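Pseudouridine synthase (Pyrococcus abyssi, PDB 2AUS) probably converts specific uridines of RNA to pseudouridine, as the archaeal Cbf5 protein of the TruB family, which carries a C-terminal PUA domain. Local coordinates at residues 94-102 against 320-328; 250-259 against 272-281. All coordinates share one frame; numbering follows the deposited sequence.

Interaction 1. Residues 94-102 against 320-328; sequences ERATRVVQA and VEKVFMPRD
R95 reaches across to F324 where a 3-10 segment of the TruB-family catalytic region, residues 95-102, packs against the end of the last PUA-domain strand, 316-323, and the chain that follows it. Bends at chi2 and chi3 carry the R95 guanidinium to the carbonyl of F324, and NH2 donates to F324 O at 3.0 Å. The oxygen lies 24° out of the guanidinium plane, and NH2 stands above the carbonyl plane, off its lone pairs. Arginine suits this exposed place because its long chain carries NH2 across to the carbonyl, while NE makes a weak hydrogen bond to Y46 OH. R98 then points at K322; their chains cross at about a right angle, R98 CG meeting K322 CE at 3.9 Å. The attraction lies in the aliphatic stems, since the cationic ends, R98 NH1 and K322 NZ, stand 4.0 Å apart and would probably repel. V99 CB meets the F324 ring 3.9 Å from CE1. A phenylalanine fits here because its flat ring, buried also against L296 and L299, brings CE1 to 3.4 Å from V99 N, with R95 O and R98 C at the ring edge. Farther along, E321 and K322 both face L299 in a classic beta bulge. There Q101, its CG anti to the backbone N (chi1 -178°), extends NE2 to within 3.3 Å of E321 OE1, a weak hydrogen bond with amide and carboxylate planes 57° apart.

Interaction 2. Residues 250-259 against 272-281; sequences LPKIWIKDSA and PGIVKLNAGI
W254 and K276 form a hydrogen-bonded pair in two antiparallel PUA-domain strands, 252-255 and 274-278, and their side chains lie on the same face of the sheet. With its CG between the backbone N and the carbonyl carbon (chi1 55°), the lysine chain is laid over the indole: K276 CE lies 4.0 Å from the centroid of the five-membered ring as a CH-pi contact, and NZ, 5.0 Å from that centroid, adds a cation-pi component. K252 CB covers the opposite face. N278 ND2 donates to E17 O and merely touches the indole edge, its amide nearly perpendicular to the ring. Tryptophan thus offers two broad faces to aliphatic lysine stems, while its NE1 is bonded to D294. Replacing W254 with an alanine would probably leave the K276 and K252 stems without the surface between them and D294 without its indole donor.

The N278 side-chain amide does the work of a backbone carbonyl: OD1 accepts from K252 N at 2.8 Å and from a water, while N278 N bonds to K252 O, so two bonds grip the pair. On the other side of the sheet I253 lies alongside L277; I253 CG2 is 3.8 Å from I274 CG1, and I253 CG1 packs on I281 CD1. A classic beta bulge, V275 and K276 both facing W254, shifts the register before I255. Beyond it K256 N bonds to G273 O, and A259 CB rests 3.7 Å from G273 CA, a close approach that suits glycine, which brings no CB toward A259.

M309 of helix 306-311 covers I253, I274, L277 and I281; strands 286-291 and 18-20 flank the pair, 18-20 bringing V18 against W254 and K276.

Overall arrangement
Interactions 1 and 2 involve the same sheet of the PUA domain, to which N-terminal strand 18-20 adds an edge; their centres are about 17 Å apart. Interaction 2 joins two neighbouring strands within it, whereas interaction 1 ties the end of strand 316-323 to the TruB-family region, so one is internal to the domain and the other bridges two parts of the enzyme. Along the chain, both segments of interaction 2 fall between those of interaction 1. The two meet directly where A102 CB packs 3.4 Å from L250 CD1, the end of 94-102 and the start of 250-259 thus sharing an apolar contact. Strand 286-291 also links them, touching Q101 and M325 of interaction 1 and K252, W254, I255 and I281 of interaction 2.

Interaction 1. Residues 94-102 against 320-328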
ATOM      1  N   GLU A  94      -4.281  25.398   3.958  1.00 42.35           N
ATOM      2  CA  GLU A  94      -4.576  26.599   3.193  1.00 43.46           C
ATOM      3  C   GLU A  94      -3.762  27.833   3.583  1.00 41.41           C
ATOM      4  O   GLU A  94      -2.543  27.861   3.437  1.00 41.34           O
ATOM      5  CB  GLU A  94      -6.076  26.896   3.320  1.00 45.77           C
ATOM      6  CG  GLU A  94      -6.968  25.707   2.964  1.00 50.18           C
ATOM      7  CD  GLU A  94      -7.191  25.551   1.459  1.00 54.32           C
ATOM      8  OE1 GLU A  94      -6.225  25.704   0.682  1.00 55.76           O
ATOM      9  OE2 GLU A  94      -8.338  25.267   1.049  1.00 57.86           O
ATOM     10  N   ARG A  95      -4.454  28.847   4.091  1.00 41.69           N
ATOM     11  CA  ARG A  95      -3.835  30.108   4.490  1.00 42.40           C
ATOM     12  C   ARG A  95      -2.805  30.000   5.613  1.00 41.68           C
ATOM     13  O   ARG A  95      -1.955  30.876   5.764  1.00 39.83           O
ATOM     14  CB  ARG A  95      -4.928  31.095   4.894  1.00 44.92           C
ATOM     15  CG  ARG A  95      -5.831  31.522   3.750  1.00 50.28           C
ATOM     16  CD  ARG A  95      -5.257  32.728   3.038  1.00 58.16           C
ATOM     17  NE  ARG A  95      -4.985  33.803   3.993  1.00 64.13           N
ATOM     18  CZ  ARG A  95      -4.466  34.983   3.667  1.00 66.58           C
ATOM     19  NH1 ARG A  95      -4.161  35.248   2.400  1.00 68.87           N
ATOM     20  NH2 ARG A  95      -4.240  35.889   4.608  1.00 66.97           N
ATOM     21  N   ALA A  96      -2.881  28.931   6.399  1.00 40.28           N
ATOM     22  CA  ALA A  96      -1.952  28.722   7.502  1.00 40.49           C
ATOM     23  C   ALA A  96      -0.751  27.862   7.104  1.00 39.99           C
ATOM     24  O   ALA A  96       0.174  27.667   7.897  1.00 39.26           O
ATOM     25  CB  ALA A  96      -2.676  28.067   8.662  1.00 39.60           C
ATOM     26  N   THR A  97      -0.771  27.354   5.878  1.00 40.45           N
ATOM     27  CA  THR A  97       0.287  26.488   5.371  1.00 40.24           C
ATOM     28  C   THR A  97       1.694  26.808   5.845  1.00 39.38           C
ATOM     29  O   THR A  97       2.396  25.928   6.336  1.00 40.42           O
ATOM     30  CB  THR A  97       0.292  26.454   3.817  1.00 40.77           C
ATOM     31  OG1 THR A  97      -0.885  25.783   3.352  1.00 41.23           O
ATOM     32  CG2 THR A  97       1.517  25.700   3.295  1.00 41.62           C
ATOM     33  N   ARG A  98       2.101  28.062   5.720  1.00 39.20           N
ATOM     34  CA  ARG A  98       3.454  28.460   6.104  1.00 40.21           C
ATOM     35  C   ARG A  98       3.714  28.561   7.612  1.00 39.57           C
ATOM     36  O   ARG A  98       4.849  28.809   8.025  1.00 36.72           O
ATOM     37  CB  ARG A  98       3.805  29.798   5.443  1.00 43.92           C
ATOM     38  CG  ARG A  98       3.588  29.841   3.932  1.00 49.19           C
ATOM     39  CD  ARG A  98       4.618  29.016   3.175  1.00 56.78           C
ATOM     40  NE  ARG A  98       4.402  29.032   1.722  1.00 63.41           N
ATOM     41  CZ  ARG A  98       4.318  30.139   0.979  1.00 65.74           C
ATOM     42  NH1 ARG A  98       4.429  31.338   1.542  1.00 67.20           N
ATOM     43  NH2 ARG A  98       4.128  30.053  -0.334  1.00 64.74           N
ATOM     44  N   VAL A  99       2.687  28.371   8.440  1.00 38.41           N
ATOM     45  CA  VAL A  99       2.901  28.467   9.888  1.00 39.17           C
ATOM     46  C   VAL A  99       3.803  27.334  10.418  1.00 41.25           C
ATOM     47  O   VAL A  99       4.315  27.405  11.544  1.00 41.08           O
ATOM     48  CB  VAL A  99       1.551  28.469  10.670  1.00 37.65           C
ATOM     49  CG1 VAL A  99       1.003  27.050  10.805  1.00 35.00           C
ATOM     50  CG2 VAL A  99       1.750  29.113  12.028  1.00 35.50           C
ATOM     51  N   VAL A 100       4.012  26.296   9.612  1.00 42.96           N
ATOM     52  CA  VAL A 100       4.880  25.198  10.041  1.00 45.10           C
ATOM     53  C   VAL A 100       6.319  25.685  10.199  1.00 45.80           C
ATOM     54  O   VAL A 100       7.158  24.988  10.760  1.00 45.99           O
ATOM     55  CB  VAL A 100       4.858  24.003   9.048  1.00 44.93           C
ATOM     56  CG1 VAL A 100       3.510  23.330   9.087  1.00 45.66           C
ATOM     57  CG2 VAL A 100       5.180  24.475   7.645  1.00 45.90           C
ATOM     58  N   GLN A 101       6.598  26.884   9.699  1.00 45.74           N
ATOM     59  CA  GLN A 101       7.930  27.469   9.819  1.00 48.28           C
ATOM     60  C   GLN A 101       8.229  27.678  11.310  1.00 47.03           C
ATOM     61  O   GLN A 101       9.379  27.662  11.740  1.00 45.79           O
ATOM     62  CB  GLN A 101       7.987  28.827   9.100  1.00 50.91           C
ATOM     63  CG  GLN A 101       9.362  29.504   9.140  1.00 56.48           C
ATOM     64  CD  GLN A 101       9.297  31.009   8.886  1.00 59.09           C
ATOM     65  OE1 GLN A 101       8.554  31.475   8.020  1.00 61.02           O
ATOM     66  NE2 GLN A 101      10.094  31.773   9.631  1.00 57.95           N
ATOM     67  N   ALA A 102       7.179  27.878  12.096  1.00 46.22           N
ATOM     68  CA  ALA A 102       7.347  28.095  13.529  1.00 47.58           C
ATOM     69  C   ALA A 102       7.799  26.818  14.224  1.00 46.76           C
ATOM     70  O   ALA A 102       8.196  26.845  15.387  1.00 47.16           O
ATOM     71  CB  ALA A 102       6.036  28.586  14.145  1.00 45.99           C
ATOM     72  N   VAL A 320       8.919  41.503   9.592  1.00 47.91           N
ATOM     73  CA  VAL A 320       7.932  40.495   9.227  1.00 46.74           C
ATOM     74  C   VAL A 320       8.352  39.655   8.030  1.00 47.41           C
ATOM     75  O   VAL A 320       8.666  40.184   6.965  1.00 48.51           O
ATOM     76  CB  VAL A 320       6.566  41.161   8.953  1.00 44.89           C
ATOM     77  CG1 VAL A 320       5.548  40.115   8.533  1.00 42.77           C
ATOM     78  CG2 VAL A 320       6.093  41.899  10.202  1.00 43.27           C
ATOM     79  N   GLU A 321       8.347  38.338   8.210  1.00 47.79           N
ATOM     80  CA  GLU A 321       8.740  37.422   7.149  1.00 48.43           C
ATOM     81  C   GLU A 321       7.535  36.771   6.490  1.00 48.43           C
ATOM     82  O   GLU A 321       7.581  36.421   5.312  1.00 48.95           O
ATOM     83  CB  GLU A 321       9.668  36.343   7.707  1.00 51.50           C
ATOM     84  CG  GLU A 321      10.854  36.912   8.462  1.00 58.68           C
ATOM     85  CD  GLU A 321      11.848  35.847   8.884  1.00 64.11           C
ATOM     86  OE1 GLU A 321      11.424  34.841   9.496  1.00 65.77           O
ATOM     87  OE2 GLU A 321      13.057  36.027   8.612  1.00 66.20           O
ATOM     88  N   LYS A 322       6.456  36.605   7.249  1.00 46.40           N
ATOM     89  CA  LYS A 322       5.246  36.001   6.710  1.00 44.89           C
ATOM     90  C   LYS A 322       4.005  36.498   7.451  1.00 43.16           C
ATOM     91  O   LYS A 322       3.956  36.464   8.681  1.00 40.29           O
ATOM     92  CB  LYS A 322       5.330  34.472   6.794  1.00 45.52           C
ATOM     93  CG  LYS A 322       4.030  33.756   6.432  1.00 48.64           C
ATOM     94  CD  LYS A 322       3.601  34.015   4.990  1.00 49.28           C
ATOM     95  CE  LYS A 322       2.232  33.409   4.715  1.00 48.66           C
ATOM     96  NZ  LYS A 322       1.774  33.679   3.329  1.00 48.80           N
ATOM     97  N   VAL A 323       3.019  36.968   6.687  1.00 40.42           N
ATOM     98  CA  VAL A 323       1.769  37.476   7.236  1.00 40.86           C
ATOM     99  C   VAL A 323       0.677  36.428   7.065  1.00 41.09           C
ATOM    100  O   VAL A 323       0.541  35.845   5.995  1.00 41.59           O
ATOM    101  CB  VAL A 323       1.321  38.774   6.513  1.00 42.49           C
ATOM    102  CG1 VAL A 323      -0.040  39.209   7.023  1.00 42.42           C
ATOM    103  CG2 VAL A 323       2.337  39.881   6.745  1.00 40.84           C
ATOM    104  N   PHE A 324      -0.089  36.184   8.126  1.00 40.11           N
ATOM    105  CA  PHE A 324      -1.185  35.220   8.082  1.00 38.62           C
ATOM    106  C   PHE A 324      -2.546  35.904   8.125  1.00 37.79           C
ATOM    107  O   PHE A 324      -3.495  35.466   7.485  1.00 39.82           O
ATOM    108  CB  PHE A 324      -1.054  34.239   9.247  1.00 37.29           C
ATOM    109  CG  PHE A 324       0.152  33.376   9.152  1.00 37.35           C
ATOM    110  CD1 PHE A 324       0.158  32.268   8.312  1.00 37.43           C
ATOM    111  CD2 PHE A 324       1.309  33.711   9.829  1.00 36.68           C
ATOM    112  CE1 PHE A 324       1.307  31.496   8.152  1.00 36.97           C
ATOM    113  CE2 PHE A 324       2.463  32.950   9.676  1.00 39.83           C
ATOM    114  CZ  PHE A 324       2.462  31.842   8.831  1.00 38.02           C
ATOM    115  N   MET A 325      -2.622  36.985   8.885  1.00 38.98           N
ATOM    116  CA  MET A 325      -3.846  37.766   9.055  1.00 40.09           C
ATOM    117  C   MET A 325      -4.368  38.376   7.743  1.00 38.92           C
ATOM    118  O   MET A 325      -3.656  39.123   7.081  1.00 36.29           O
ATOM    119  CB  MET A 325      -3.554  38.885  10.060  1.00 40.91           C
ATOM    120  CG  MET A 325      -4.672  39.880  10.299  1.00 41.81           C
ATOM    121  SD  MET A 325      -6.027  39.141  11.187  1.00 48.36           S
ATOM    122  CE  MET A 325      -5.204  38.765  12.762  1.00 37.58           C
ATOM    123  N   PRO A 326      -5.611  38.054   7.342  1.00 38.48           N
ATOM    124  CA  PRO A 326      -6.113  38.648   6.096  1.00 40.72           C
ATOM    125  C   PRO A 326      -6.349  40.152   6.321  1.00 41.90           C
ATOM    126  O   PRO A 326      -6.592  40.581   7.451  1.00 40.71           O
ATOM    127  CB  PRO A 326      -7.398  37.867   5.831  1.00 40.08           C
ATOM    128  CG  PRO A 326      -7.862  37.484   7.222  1.00 40.05           C
ATOM    129  CD  PRO A 326      -6.574  37.087   7.900  1.00 38.65           C
ATOM    130  N   ARG A 327      -6.271  40.943   5.256  1.00 41.33           N
ATOM    131  CA  ARG A 327      -6.451  42.391   5.361  1.00 43.76           C
ATOM    132  C   ARG A 327      -7.812  42.856   5.867  1.00 43.85           C
ATOM    133  O   ARG A 327      -7.935  43.968   6.374  1.00 44.40           O
ATOM    134  CB  ARG A 327      -6.195  43.048   4.007  1.00 44.36           C
ATOM    135  CG  ARG A 327      -4.771  42.902   3.509  1.00 47.27           C
ATOM    136  CD  ARG A 327      -4.682  43.239   2.028  1.00 48.74           C
ATOM    137  NE  ARG A 327      -3.364  42.938   1.485  1.00 52.13           N
ATOM    138  CZ  ARG A 327      -2.456  43.856   1.173  1.00 54.40           C
ATOM    139  NH1 ARG A 327      -2.721  45.146   1.346  1.00 54.05           N
ATOM    140  NH2 ARG A 327      -1.278  43.481   0.690  1.00 56.33           N
ATOM    141  N   ASP A 328      -8.818  41.999   5.756  1.00 44.32           N
ATOM    142  CA  ASP A 328     -10.189  42.341   6.140  1.00 46.56           C
ATOM    143  C   ASP A 328     -10.617  42.198   7.604  1.00 45.46           C
ATOM    144  O   ASP A 328     -11.626  42.779   8.005  1.00 45.44           O
ATOM    145  CB  ASP A 328     -11.153  41.541   5.252  1.00 49.63           C
ATOM    146  CG  ASP A 328     -12.614  41.894   5.496  1.00 56.24           C
ATOM    147  OD1 ASP A 328     -13.266  41.194   6.314  1.00 54.85           O
ATOM    148  OD2 ASP A 328     -13.095  42.878   4.869  1.00 57.22           O
TER

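Interaction 2. Residues 250-259 against 272-281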
ATOM      1  N   LEU A 250       6.595  29.648  20.776  1.00 45.30           N
ATOM      2  CA  LEU A 250       7.381  30.796  20.336  1.00 43.83           C
ATOM      3  C   LEU A 250       7.166  32.034  21.186  1.00 41.82           C
ATOM      4  O   LEU A 250       6.112  32.214  21.786  1.00 42.46           O
ATOM      5  CB  LEU A 250       7.044  31.180  18.894  1.00 45.14           C
ATOM      6  CG  LEU A 250       7.308  30.223  17.738  1.00 46.07           C
ATOM      7  CD1 LEU A 250       7.002  30.955  16.443  1.00 45.65           C
ATOM      8  CD2 LEU A 250       8.745  29.745  17.765  1.00 45.27           C
ATOM      9  N   PRO A 251       8.184  32.905  21.255  1.00 41.41           N
ATOM     10  CA  PRO A 251       8.097  34.150  22.024  1.00 39.14           C
ATOM     11  C   PRO A 251       7.054  34.986  21.266  1.00 37.64           C
ATOM     12  O   PRO A 251       7.047  34.999  20.030  1.00 36.80           O
ATOM     13  CB  PRO A 251       9.495  34.751  21.873  1.00 41.35           C
ATOM     14  CG  PRO A 251      10.366  33.563  21.594  1.00 41.91           C
ATOM     15  CD  PRO A 251       9.525  32.751  20.662  1.00 41.02           C
ATOM     16  N   LYS A 252       6.182  35.681  21.978  1.00 36.16           N
ATOM     17  CA  LYS A 252       5.162  36.461  21.297  1.00 37.04           C
ATOM     18  C   LYS A 252       5.179  37.946  21.583  1.00 35.37           C
ATOM     19  O   LYS A 252       5.693  38.386  22.607  1.00 36.17           O
ATOM     20  CB  LYS A 252       3.781  35.906  21.650  1.00 36.56           C
ATOM     21  CG  LYS A 252       3.594  34.469  21.242  1.00 38.43           C
ATOM     22  CD  LYS A 252       2.316  33.893  21.810  1.00 39.00           C
ATOM     23  CE  LYS A 252       2.194  32.422  21.453  1.00 42.58           C
ATOM     24  NZ  LYS A 252       0.953  31.826  22.015  1.00 45.30           N
ATOM     25  N   ILE A 253       4.606  38.708  20.654  1.00 34.49           N
ATOM     26  CA  ILE A 253       4.473  40.156  20.787  1.00 34.10           C
ATOM     27  C   ILE A 253       3.020  40.455  20.432  1.00 33.61           C
ATOM     28  O   ILE A 253       2.567  40.151  19.331  1.00 35.50           O
ATOM     29  CB  ILE A 253       5.401  40.916  19.810  1.00 35.63           C
ATOM     30  CG1 ILE A 253       6.861  40.573  20.119  1.00 33.16           C
ATOM     31  CG2 ILE A 253       5.172  42.443  19.940  1.00 31.04           C
ATOM     32  CD1 ILE A 253       7.858  41.168  19.136  1.00 36.35           C
ATOM     33  N   TRP A 254       2.289  41.022  21.383  1.00 33.89           N
ATOM     34  CA  TRP A 254       0.884  41.350  21.197  1.00 32.29           C
ATOM     35  C   TRP A 254       0.746  42.808  20.760  1.00 30.14           C
ATOM     36  O   TRP A 254       1.290  43.714  21.386  1.00 30.59           O
ATOM     37  CB  TRP A 254       0.133  41.091  22.506  1.00 31.67           C
ATOM     38  CG  TRP A 254      -0.033  39.629  22.816  1.00 33.07           C
ATOM     39  CD1 TRP A 254      -1.103  38.842  22.489  1.00 32.65           C
ATOM     40  CD2 TRP A 254       0.868  38.791  23.565  1.00 32.51           C
ATOM     41  NE1 TRP A 254      -0.928  37.577  22.992  1.00 32.86           N
ATOM     42  CE2 TRP A 254       0.275  37.514  23.652  1.00 32.53           C
ATOM     43  CE3 TRP A 254       2.127  38.998  24.162  1.00 33.12           C
ATOM     44  CZ2 TRP A 254       0.883  36.437  24.333  1.00 33.87           C
ATOM     45  CZ3 TRP A 254       2.738  37.932  24.841  1.00 32.91           C
ATOM     46  CH2 TRP A 254       2.113  36.662  24.913  1.00 32.53           C
ATOM     47  N   ILE A 255       0.006  43.042  19.686  1.00 31.14           N
ATOM     48  CA  ILE A 255      -0.116  44.398  19.179  1.00 31.10           C
ATOM     49  C   ILE A 255      -1.508  44.991  19.140  1.00 33.53           C
ATOM     50  O   ILE A 255      -2.512  44.277  19.186  1.00 34.22           O
ATOM     51  CB  ILE A 255       0.503  44.487  17.774  1.00 32.94           C
ATOM     52  CG1 ILE A 255      -0.306  43.632  16.790  1.00 31.32           C
ATOM     53  CG2 ILE A 255       1.950  43.996  17.834  1.00 31.31           C
ATOM     54  CD1 ILE A 255       0.138  43.754  15.355  1.00 29.62           C
ATOM     55  N   LYS A 256      -1.550  46.320  19.066  1.00 35.05           N
ATOM     56  CA  LYS A 256      -2.804  47.063  19.016  1.00 38.03           C
ATOM     57  C   LYS A 256      -3.540  46.741  17.731  1.00 36.81           C
ATOM     58  O   LYS A 256      -2.922  46.340  16.746  1.00 36.22           O
ATOM     59  CB  LYS A 256      -2.526  48.571  19.058  1.00 39.17           C
ATOM     60  CG  LYS A 256      -1.655  49.013  20.202  1.00 42.53           C
ATOM     61  CD  LYS A 256      -1.394  50.516  20.165  1.00 43.41           C
ATOM     62  CE  LYS A 256      -0.424  50.914  21.271  1.00 46.57           C
ATOM     63  NZ  LYS A 256      -0.225  52.392  21.358  1.00 50.53           N
ATOM     64  N   ASP A 257      -4.859  46.921  17.741  1.00 38.23           N
ATOM     65  CA  ASP A 257      -5.676  46.666  16.552  1.00 40.05           C
ATOM     66  C   ASP A 257      -5.169  47.450  15.331  1.00 40.51           C
ATOM     67  O   ASP A 257      -5.106  46.913  14.225  1.00 39.60           O
ATOM     68  CB  ASP A 257      -7.136  47.049  16.813  1.00 40.93           C
ATOM     69  CG  ASP A 257      -7.839  46.101  17.781  1.00 43.72           C
ATOM     70  OD1 ASP A 257      -9.051  46.303  18.034  1.00 45.75           O
ATOM     71  OD2 ASP A 257      -7.197  45.155  18.287  1.00 42.16           O
ATOM     72  N   SER A 258      -4.807  48.714  15.531  1.00 40.66           N
ATOM     73  CA  SER A 258      -4.319  49.545  14.424  1.00 43.26           C
ATOM     74  C   SER A 258      -3.024  49.014  13.833  1.00 42.79           C
ATOM     75  O   SER A 258      -2.805  49.106  12.624  1.00 44.44           O
ATOM     76  CB  SER A 258      -4.107  50.989  14.883  1.00 44.30           C
ATOM     77  OG  SER A 258      -3.131  51.060  15.906  1.00 46.53           O
ATOM     78  N   ALA A 259      -2.163  48.460  14.682  1.00 40.60           N
ATOM     79  CA  ALA A 259      -0.898  47.912  14.213  1.00 38.55           C
ATOM     80  C   ALA A 259      -1.170  46.621  13.451  1.00 37.78           C
ATOM     81  O   ALA A 259      -0.422  46.250  12.554  1.00 38.12           O
ATOM     82  CB  ALA A 259       0.034  47.654  15.383  1.00 38.27           C
ATOM     83  N   PRO A 272       5.705  51.391  18.667  1.00 46.77           N
ATOM     84  CA  PRO A 272       4.453  52.031  19.095  1.00 45.85           C
ATOM     85  C   PRO A 272       3.216  51.133  18.995  1.00 43.83           C
ATOM     86  O   PRO A 272       2.195  51.412  19.617  1.00 45.07           O
ATOM     87  CB  PRO A 272       4.344  53.237  18.157  1.00 47.75           C
ATOM     88  CG  PRO A 272       5.770  53.564  17.858  1.00 48.58           C
ATOM     89  CD  PRO A 272       6.370  52.199  17.627  1.00 47.98           C
ATOM     90  N   GLY A 273       3.307  50.071  18.203  1.00 42.98           N
ATOM     91  CA  GLY A 273       2.177  49.175  18.047  1.00 42.17           C
ATOM     92  C   GLY A 273       2.140  48.042  19.060  1.00 41.77           C
ATOM     93  O   GLY A 273       1.160  47.300  19.132  1.00 42.42           O
ATOM     94  N   ILE A 274       3.198  47.915  19.853  1.00 40.35           N
ATOM     95  CA  ILE A 274       3.291  46.852  20.851  1.00 39.71           C
ATOM     96  C   ILE A 274       2.516  47.141  22.136  1.00 39.76           C
ATOM     97  O   ILE A 274       2.648  48.207  22.728  1.00 41.49           O
ATOM     98  CB  ILE A 274       4.762  46.596  21.212  1.00 39.70           C
ATOM     99  CG1 ILE A 274       5.541  46.239  19.942  1.00 38.63           C
ATOM    100  CG2 ILE A 274       4.862  45.502  22.264  1.00 40.46           C
ATOM    101  CD1 ILE A 274       7.032  46.107  20.156  1.00 39.37           C
ATOM    102  N   VAL A 275       1.706  46.179  22.565  1.00 40.15           N
ATOM    103  CA  VAL A 275       0.926  46.327  23.790  1.00 38.70           C
ATOM    104  C   VAL A 275       1.644  45.603  24.931  1.00 38.81           C
ATOM    105  O   VAL A 275       1.850  46.159  26.006  1.00 37.98           O
ATOM    106  CB  VAL A 275      -0.489  45.740  23.617  1.00 39.45           C
ATOM    107  CG1 VAL A 275      -1.196  45.661  24.971  1.00 35.88           C
ATOM    108  CG2 VAL A 275      -1.289  46.610  22.644  1.00 37.78           C
ATOM    109  N   LYS A 276       2.023  44.358  24.678  1.00 37.28           N
ATOM    110  CA  LYS A 276       2.723  43.548  25.661  1.00 37.97           C
ATOM    111  C   LYS A 276       3.527  42.495  24.902  1.00 37.67           C
ATOM    112  O   LYS A 276       3.245  42.216  23.730  1.00 35.87           O
ATOM    113  CB  LYS A 276       1.713  42.881  26.597  1.00 37.36           C
ATOM    114  CG  LYS A 276       0.668  42.071  25.866  1.00 37.13           C
ATOM    115  CD  LYS A 276      -0.520  41.743  26.758  1.00 39.68           C
ATOM    116  CE  LYS A 276      -1.537  40.913  26.002  1.00 40.71           C
ATOM    117  NZ  LYS A 276      -2.721  40.612  26.841  1.00 44.96           N
ATOM    118  N   LEU A 277       4.525  41.919  25.564  1.00 37.25           N
ATOM    119  CA  LEU A 277       5.370  40.910  24.943  1.00 38.23           C
ATOM    120  C   LEU A 277       6.069  40.007  25.951  1.00 38.14           C
ATOM    121  O   LEU A 277       6.132  40.308  27.140  1.00 38.75           O
ATOM    122  CB  LEU A 277       6.428  41.558  24.035  1.00 38.63           C
ATOM    123  CG  LEU A 277       7.141  42.891  24.326  1.00 43.11           C
ATOM    124  CD1 LEU A 277       7.291  43.162  25.804  1.00 40.17           C
ATOM    125  CD2 LEU A 277       8.503  42.865  23.630  1.00 39.67           C
ATOM    126  N   ASN A 278       6.579  38.883  25.464  1.00 38.02           N
ATOM    127  CA  ASN A 278       7.288  37.942  26.314  1.00 38.62           C
ATOM    128  C   ASN A 278       8.663  38.493  26.648  1.00 41.07           C
ATOM    129  O   ASN A 278       9.252  39.258  25.873  1.00 40.11           O
ATOM    130  CB  ASN A 278       7.451  36.601  25.603  1.00 36.43           C
ATOM    131  CG  ASN A 278       6.193  35.777  25.624  1.00 37.37           C
ATOM    132  OD1 ASN A 278       5.884  35.085  24.659  1.00 39.02           O
ATOM    133  ND2 ASN A 278       5.458  35.834  26.734  1.00 38.43           N
ATOM    134  N   ALA A 279       9.165  38.116  27.814  1.00 41.45           N
ATOM    135  CA  ALA A 279      10.488  38.542  28.229  1.00 43.64           C
ATOM    136  C   ALA A 279      11.470  37.644  27.491  1.00 43.96           C
ATOM    137  O   ALA A 279      11.075  36.664  26.856  1.00 44.74           O
ATOM    138  CB  ALA A 279      10.649  38.356  29.733  1.00 41.07           C
ATOM    139  N   GLY A 280      12.751  37.983  27.576  1.00 47.09           N
ATOM    140  CA  GLY A 280      13.777  37.167  26.952  1.00 47.35           C
ATOM    141  C   GLY A 280      13.868  37.138  25.443  1.00 48.41           C
ATOM    142  O   GLY A 280      14.543  36.269  24.895  1.00 49.37           O
ATOM    143  N   ILE A 281      13.194  38.053  24.755  1.00 48.32           N
ATOM    144  CA  ILE A 281      13.290  38.069  23.301  1.00 48.36           C
ATOM    145  C   ILE A 281      14.567  38.819  22.963  1.00 49.20           C
ATOM    146  O   ILE A 281      14.876  39.834  23.583  1.00 50.46           O
ATOM    147  CB  ILE A 281      12.119  38.818  22.632  1.00 46.90           C
ATOM    148  CG1 ILE A 281      10.820  38.030  22.795  1.00 44.75           C
ATOM    149  CG2 ILE A 281      12.423  39.041  21.154  1.00 44.25           C
ATOM    150  CD1 ILE A 281       9.616  38.766  22.231  1.00 43.81           C
TER
HETATM  151  O   HOH W   1       4.479  32.686  24.741  1.00 41.88           O